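Local coordinates for protein galactan 1,3-beta-galactosidase (Phanerochaete chrysosporium, PDB 7BYV) that acts as an exo-beta-1,3-galactanase of glycoside hydrolase family 43, probably releasing galactose from the ends of beta-1,3-galactan chains, and also carries a carbohydrate-binding module, at residues Asn79-Pro84 against Met97-Asp102; Gly107-Gly112 against Asp135-Ser140. The protein carries 1 engineered substitution. All coordinates share one frame; numbering follows the deposited sequence.

Contact 1 of 2, residues Asn79-Pro84 against Met97-Asp102. With GAL (beta-D-galactopyranose), chain C.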
loop_
_atom_site.group_PDB
_atom_site.type_symbol
_atom_site.label_atom_id
_atom_site.label_comp_id
_atom_site.label_asym_id
_atom_site.label_seq_id
_atom_site.Cartn_x
_atom_site.Cartn_y
_atom_site.Cartn_z
ATOM N N ASN A 79 14.246 10.587 15.980
ATOM C CA ASN A 79 14.001 9.157 15.945
ATOM C C ASN A 79 13.005 8.830 14.839
ATOM O O ASN A 79 12.530 9.710 14.105
ATOM C CB ASN A 79 13.491 8.656 17.302
ATOM C CG ASN A 79 14.440 8.973 18.438
ATOM O OD1 ASN A 79 14.120 9.764 19.328
ATOM N ND2 ASN A 79 15.622 8.378 18.403
ATOM N N VAL A 80 12.678 7.542 14.757
ATOM C CA VAL A 80 11.890 6.954 13.685
ATOM C C VAL A 80 10.732 6.200 14.323
ATOM O O VAL A 80 10.928 5.461 15.297
ATOM C CB VAL A 80 12.763 6.016 12.827
ATOM C CG1 VAL A 80 11.933 4.947 12.144
ATOM C CG2 VAL A 80 13.571 6.814 11.817
ATOM N N VAL A 81 9.528 6.397 13.790
ATOM C CA VAL A 81 8.314 5.773 14.309
ATOM C C VAL A 81 7.533 5.236 13.115
ATOM O O VAL A 81 6.942 6.015 12.359
ATOM C CB VAL A 81 7.459 6.748 15.127
ATOM C CG1 VAL A 81 6.057 6.160 15.418
ATOM C CG2 VAL A 81 8.179 7.124 16.404
ATOM N N GLU A 82 7.512 3.913 12.954
ATOM C CA GLU A 82 7.005 3.298 11.738
ATOM C C GLU A 82 5.933 2.269 12.044
ATOM O O GLU A 82 5.910 1.663 13.118
ATOM C CB GLU A 82 8.127 2.653 10.955
ATOM C CG GLU A 82 9.102 3.682 10.455
ATOM C CD GLU A 82 10.173 3.106 9.564
ATOM O OE1 GLU A 82 10.348 1.865 9.567
ATOM O OE2 GLU A 82 10.843 3.909 8.869
ATOM N N ARG A 83 5.040 2.097 11.075
ATOM C CA ARG A 83 3.986 1.093 11.062
ATOM C C ARG A 83 3.228 1.061 12.379
ATOM O O ARG A 83 3.321 0.077 13.116
ATOM C CB ARG A 83 4.573 -0.285 10.759
ATOM C CG ARG A 83 5.578 -0.256 9.641
ATOM C CD ARG A 83 5.883 -1.636 9.034
ATOM N NE ARG A 83 6.657 -1.487 7.803
ATOM C CZ ARG A 83 6.113 -1.494 6.585
ATOM N NH1 ARG A 83 4.803 -1.678 6.459
ATOM N NH2 ARG A 83 6.871 -1.334 5.498
ATOM N N PRO A 84 2.480 2.106 12.722
ATOM C CA PRO A 84 1.645 2.030 13.924
ATOM C C PRO A 84 0.528 1.012 13.738
ATOM O O PRO A 84 -0.130 0.964 12.694
ATOM C CB PRO A 84 1.100 3.457 14.075
ATOM C CG PRO A 84 1.157 4.030 12.711
ATOM C CD PRO A 84 2.357 3.412 12.050
ATOM N N MET A 97 -1.283 0.969 21.200
ATOM C CA MET A 97 -0.638 1.193 19.920
ATOM C C MET A 97 0.780 0.644 19.975
ATOM O O MET A 97 1.527 0.931 20.919
ATOM C CB MET A 97 -0.618 2.684 19.566
ATOM C CG MET A 97 0.249 3.029 18.360
ATOM S SD MET A 97 0.556 4.794 18.143
ATOM C CE MET A 97 -1.137 5.356 17.930
ATOM N N TRP A 98 1.143 -0.147 18.973
ATOM C CA TRP A 98 2.507 -0.621 18.813
ATOM C C TRP A 98 3.095 -0.001 17.559
ATOM O O TRP A 98 2.382 0.280 16.589
ATOM C CB TRP A 98 2.563 -2.153 18.729
ATOM C CG TRP A 98 2.203 -2.792 20.025
ATOM C CD1 TRP A 98 1.011 -2.692 20.679
ATOM C CD2 TRP A 98 3.041 -3.607 20.845
ATOM N NE1 TRP A 98 1.055 -3.396 21.842
ATOM C CE2 TRP A 98 2.294 -3.970 21.971
ATOM C CE3 TRP A 98 4.349 -4.074 20.731
ATOM C CZ2 TRP A 98 2.816 -4.773 22.987
ATOM C CZ3 TRP A 98 4.867 -4.858 21.736
ATOM C CH2 TRP A 98 4.102 -5.201 22.851
ATOM N N PHE A 99 4.403 0.221 17.592
ATOM C CA PHE A 99 5.075 0.757 16.421
ATOM C C PHE A 99 6.540 0.358 16.465
ATOM O O PHE A 99 7.075 -0.033 17.505
ATOM C CB PHE A 99 4.930 2.286 16.325
ATOM C CG PHE A 99 5.399 3.034 17.557
ATOM C CD1 PHE A 99 4.520 3.293 18.603
ATOM C CD2 PHE A 99 6.710 3.481 17.658
ATOM C CE1 PHE A 99 4.944 3.971 19.730
ATOM C CE2 PHE A 99 7.142 4.167 18.783
ATOM C CZ PHE A 99 6.251 4.412 19.818
ATOM N N HIS A 100 7.176 0.453 15.314
ATOM C CA HIS A 100 8.611 0.268 15.237
ATOM C C HIS A 100 9.265 1.562 15.715
ATOM O O HIS A 100 9.161 2.603 15.056
ATOM C CB HIS A 100 8.995 -0.091 13.810
ATOM C CG HIS A 100 10.463 -0.078 13.551
ATOM N ND1 HIS A 100 10.985 -0.066 12.275
ATOM C CD2 HIS A 100 11.521 -0.083 14.395
ATOM C CE1 HIS A 100 12.306 -0.058 12.347
ATOM N NE2 HIS A 100 12.657 -0.074 13.620
ATOM N N SER A 101 9.907 1.514 16.872
ATOM C CA SER A 101 10.585 2.666 17.445
ATOM C C SER A 101 12.075 2.495 17.205
ATOM O O SER A 101 12.661 1.507 17.655
ATOM C CB SER A 101 10.279 2.774 18.939
ATOM O OG SER A 101 11.169 3.658 19.596
ATOM N N ASP A 102 12.697 3.432 16.497
ATOM C CA ASP A 102 14.100 3.216 16.177
ATOM C C ASP A 102 14.861 4.533 16.169
ATOM O O ASP A 102 14.300 5.614 16.370
ATOM C CB ASP A 102 14.254 2.504 14.832
ATOM C CG ASP A 102 15.351 1.454 14.845
ATOM O OD1 ASP A 102 16.469 1.739 15.314
ATOM O OD2 ASP A 102 15.098 0.334 14.371
HETATM C C1 GAL C . 12.376 -0.898 5.001
HETATM C C2 GAL C . 10.965 -0.778 5.731
HETATM C C3 GAL C . 10.417 0.631 5.734
HETATM C C4 GAL C . 11.541 1.615 6.111
HETATM C C5 GAL C . 12.611 1.619 4.971
HETATM C C6 GAL C . 14.041 2.125 5.343
HETATM O O2 GAL C . 9.963 -1.603 5.190
HETATM O O3 GAL C . 9.381 0.728 6.713
HETATM O O4 GAL C . 12.124 1.265 7.395
HETATM O O5 GAL C . 12.766 0.312 4.275
HETATM O O6 GAL C . 14.965 1.950 4.255
#
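Glu82 and His100 form a hydrogen-bonded antiparallel pair, His100 N reaching Glu82 O at 2.8 Å and Glu82 N returning a bond to His100 O. Val80 and Asp102 repeat this two-way pairing two residues along, past the non-hydrogen-bonded pair Val81 and Ser101. The tight part lies on the face carrying Val81 and Phe99. With chi1 at 168°, Val81 turns CG1 away from its own nitrogen onto the Phe99 ring, meeting it obliquely 3.6 Å from Phe99 CD2; Val49 of strand 49-54, in the preceding blade, packs on the same valine. The fit is looser at the start of the strand, where the partly exposed Asn79 brings its CB closest to Asp102 O and bonds OD1 to the Ser76 hydroxyl.

The opposite face carries Val80 as well as the polar Glu82, His100 and Asp102, and looks onto a bound galactose. Glu82 stretches out from CG so that OE1 accepts O4 of the sugar at 2.9 Å and O3 at 3.2 Å, while OE2 is held by Tyr106. His100 ND1 makes just a weak bond to Glu82 OE1 (3.4 Å); NE2 fixes the imidazole instead, 2.6 Å from Asp102 OD2, in the ring plane and on that oxygen's anti lone pair. With an alanine in place of Glu82, O3 and O4 of the galactose would probably lose a shared acceptor, and the Tyr106 hydroxyl would be left without this mate.

Beyond Glu82 the regular ladder ends; Pro84 CA makes a CA-H...O contact to Trp98 O, and Arg83 NH2 reaches galactose O2 at 3.1 Å with the edge of its guanidinium. This hairpin, hydrophobic between blades and polar toward the sugar, is the inner strand pair of a blade in the five-bladed beta-propeller of family 43, lining its pocket.

Contact 2 of 2, residues Gly107-Gly112 against Asp135-Ser140. With GAL (beta-D-galactopyranose), chain C; GAL (beta-D-galactopyranose), chain B.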
loop_
_atom_site.group_PDB
_atom_site.type_symbol
_atom_site.label_atom_id
_atom_site.label_comp_id
_atom_site.label_asym_id
_atom_site.label_seq_id
_atom_site.Cartn_x
_atom_site.Cartn_y
_atom_site.Cartn_z
ATOM N N GLY A 107 19.614 1.319 13.879
ATOM C CA GLY A 107 20.417 0.474 14.749
ATOM C C GLY A 107 19.822 0.186 16.116
ATOM O O GLY A 107 20.306 -0.714 16.803
ATOM N N ALA A 108 18.782 0.912 16.531
ATOM C CA ALA A 108 18.208 0.706 17.860
ATOM C C ALA A 108 17.228 -0.468 17.885
ATOM O O ALA A 108 17.216 -1.246 18.845
ATOM C CB ALA A 108 17.525 1.989 18.336
ATOM N N ALA A 109 16.379 -0.586 16.861
ATOM C CA ALA A 109 15.603 -1.797 16.575
ATOM C C ALA A 109 14.738 -2.199 17.776
ATOM O O ALA A 109 14.918 -3.239 18.402
ATOM C CB ALA A 109 16.526 -2.942 16.141
ATOM N N MET A 110 13.772 -1.342 18.068
ATOM C CA MET A 110 12.922 -1.522 19.229
ATOM C C MET A 110 11.459 -1.470 18.824
ATOM O O MET A 110 11.096 -1.114 17.704
ATOM C CB MET A 110 13.181 -0.449 20.295
ATOM C CG MET A 110 14.631 -0.294 20.709
ATOM S SD MET A 110 14.807 0.875 22.079
ATOM C CE MET A 110 15.376 -0.222 23.376
ATOM N N VAL A 111 10.640 -1.820 19.747
ATOM C CA VAL A 111 9.219 -1.569 19.655
ATOM C C VAL A 111 8.917 -0.405 20.576
ATOM O O VAL A 111 9.668 -0.123 21.509
ATOM C CB VAL A 111 8.420 -2.829 20.033
ATOM C CG1 VAL A 111 7.023 -2.482 20.328
ATOM C CG2 VAL A 111 8.439 -3.796 18.894
ATOM N N GLY A 112 7.853 0.319 20.271
ATOM C CA GLY A 112 7.321 1.305 21.183
ATOM C C GLY A 112 5.856 1.037 21.440
ATOM O O GLY A 112 5.139 0.495 20.599
ATOM N N ASP A 135 16.147 -7.782 18.572
ATOM C CA ASP A 135 15.838 -6.779 17.557
ATOM C C ASP A 135 14.384 -6.851 17.112
ATOM O O ASP A 135 13.831 -7.930 16.892
ATOM C CB ASP A 135 16.718 -6.986 16.331
ATOM C CG ASP A 135 18.097 -6.450 16.514
ATOM O OD1 ASP A 135 18.346 -5.797 17.550
ATOM O OD2 ASP A 135 18.942 -6.693 15.624
ATOM N N SER A 136 13.781 -5.692 16.929
ATOM C CA SER A 136 12.459 -5.599 16.334
ATOM C C SER A 136 12.478 -4.399 15.409
ATOM O O SER A 136 12.624 -3.273 15.886
ATOM C CB SER A 136 11.396 -5.425 17.404
ATOM O OG SER A 136 10.131 -5.277 16.805
ATOM N N ARG A 137 12.346 -4.618 14.094
ATOM C CA ARG A 137 12.264 -3.504 13.155
ATOM C C ARG A 137 10.852 -3.480 12.603
ATOM O O ARG A 137 9.921 -3.047 13.314
ATOM C CB ARG A 137 13.378 -3.606 12.109
ATOM C CG ARG A 137 14.651 -2.909 12.532
ATOM C CD ARG A 137 15.871 -3.443 11.803
ATOM N NE ARG A 137 17.108 -2.942 12.402
ATOM C CZ ARG A 137 17.902 -3.660 13.199
ATOM N NH1 ARG A 137 17.607 -4.923 13.496
ATOM N NH2 ARG A 137 18.993 -3.113 13.713
ATOM N N ASP A 138 10.607 -3.940 11.367
ATOM C CA ASP A 138 9.236 -3.973 10.857
ATOM C C ASP A 138 8.386 -4.904 11.715
ATOM O O ASP A 138 8.783 -6.035 12.016
ATOM C CB ASP A 138 9.197 -4.422 9.394
ATOM C CG ASP A 138 9.512 -3.278 8.405
ATOM O OD1 ASP A 138 9.969 -2.193 8.826
ATOM O OD2 ASP A 138 9.317 -3.468 7.192
ATOM N N GLU A 139 7.227 -4.412 12.147
ATOM C CA GLU A 139 6.376 -5.184 13.030
ATOM C C GLU A 139 4.926 -5.009 12.625
ATOM O O GLU A 139 4.591 -4.217 11.742
ATOM C CB GLU A 139 6.562 -4.802 14.504
ATOM C CG GLU A 139 6.588 -3.331 14.788
ATOM C CD GLU A 139 5.290 -2.634 14.431
ATOM O OE1 GLU A 139 4.211 -3.134 14.824
ATOM O OE2 GLU A 139 5.349 -1.591 13.744
ATOM N N SER A 140 4.072 -5.757 13.325
ATOM C CA SER A 140 2.624 -5.776 13.173
ATOM C C SER A 140 2.027 -6.441 14.410
ATOM O O SER A 140 2.714 -7.149 15.149
ATOM C CB SER A 140 2.196 -6.520 11.903
ATOM O OG SER A 140 0.799 -6.390 11.702
HETATM C C1 GAL C . 12.376 -0.898 5.001
HETATM C C2 GAL C . 10.965 -0.778 5.731
HETATM C C3 GAL C . 10.417 0.631 5.734
HETATM C C4 GAL C . 11.541 1.615 6.111
HETATM C C5 GAL C . 12.611 1.619 4.971
HETATM C C6 GAL C . 14.041 2.125 5.343
HETATM O O2 GAL C . 9.963 -1.603 5.190
HETATM O O3 GAL C . 9.381 0.728 6.713
HETATM O O4 GAL C . 12.124 1.265 7.395
HETATM O O5 GAL C . 12.766 0.312 4.275
HETATM O O6 GAL C . 14.965 1.950 4.255
HETATM C C1 GAL B . 16.782 -3.591 5.552
HETATM C C2 GAL B . 15.316 -3.302 5.120
HETATM C C3 GAL B . 14.881 -1.831 5.471
HETATM C C4 GAL B . 15.205 -1.444 6.958
HETATM C C5 GAL B . 16.639 -1.855 7.322
HETATM C C6 GAL B . 16.993 -1.716 8.840
HETATM O O2 GAL B . 15.103 -3.532 3.717
HETATM O O3 GAL B . 13.486 -1.651 5.302
HETATM O O4 GAL B . 14.252 -2.028 7.893
HETATM O O5 GAL B . 16.918 -3.254 6.958
HETATM O O6 GAL B . 18.411 -1.918 9.101
HETATM O O HOH W 1 19.966 -3.033 17.690
HETATM O O HOH W 2 9.846 -2.971 15.755
#
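At the border of the sugar-binding cleft, where one propeller blade hands over to the next, Ala109 packs beneath Arg137, and Asp138 beside it reaches the substrate. The methyl group of Ala109 sits over the centre of the guanidinium, with CB 3.3 Å from Arg137 CZ, so that one flat face of the cation rests on carbon while its N-H groups point outward along the edge. There Arg137 NH1 forms a salt bridge to Asp135 OD2 at 3.1 Å; the bond is nearly straight (163°) and lies in the guanidinium plane, yet meets the carboxylate from above its own plane. Tyr106 O takes up NH2, and Asp135 has further partners in Lys130 and Asn159 N.

The backbones are joined directly by one hydrogen bond, Ser136 N to Ala109 O at 3.1 Å, the donor standing well above the carbonyl plane. Lys130 shares that oxygen. Ser136 CB packs against Val111 CG2 at 3.7 Å. A water lies between Ser136 OG and Met110 O, donating to Met110 O at 3.0 Å; its approach to OG is too short to be certain.

Two galactose units are met from this loop. Arg137, extended from CG to NE, passes its CD within 3.6 Å of C6 of the chain B galactose. Asp138 OD2 accepts a hydrogen bond from O2 of the chain C galactose, and Ala189 N also binds this carboxylate oxygen.

A guanidinium backed by a methyl group and held at its edge by an acid and a carbonyl is probably restrained from rotating, which would keep the aliphatic part of Arg137 in place as a surface for the second sugar, while the charged end appears to be directed mainly to protein partners.

Overall arrangement
Contact 1 is the more deeply buried of the two: a regular antiparallel ladder inside a single blade, between strands 80-89 and 94-102. Contact 2 is partly exposed and bridges blades, setting the loop before strand 110-116 against the loop that leads into strand 139-143. Strands 94-102 and 110-116 are neighbours in one sheet, and Asp102 ties the two contacts together through its probable hydrogen bond to Ala109 N. Backbone pairing and apolar packing dominate in contact 1, whereas contact 2 joins its segments through one backbone bond, a bridging water and a methyl against a guanidinium itself held by a salt bridge inside 135-140. Both end at the chain C galactose, gripping it from adjoining blades.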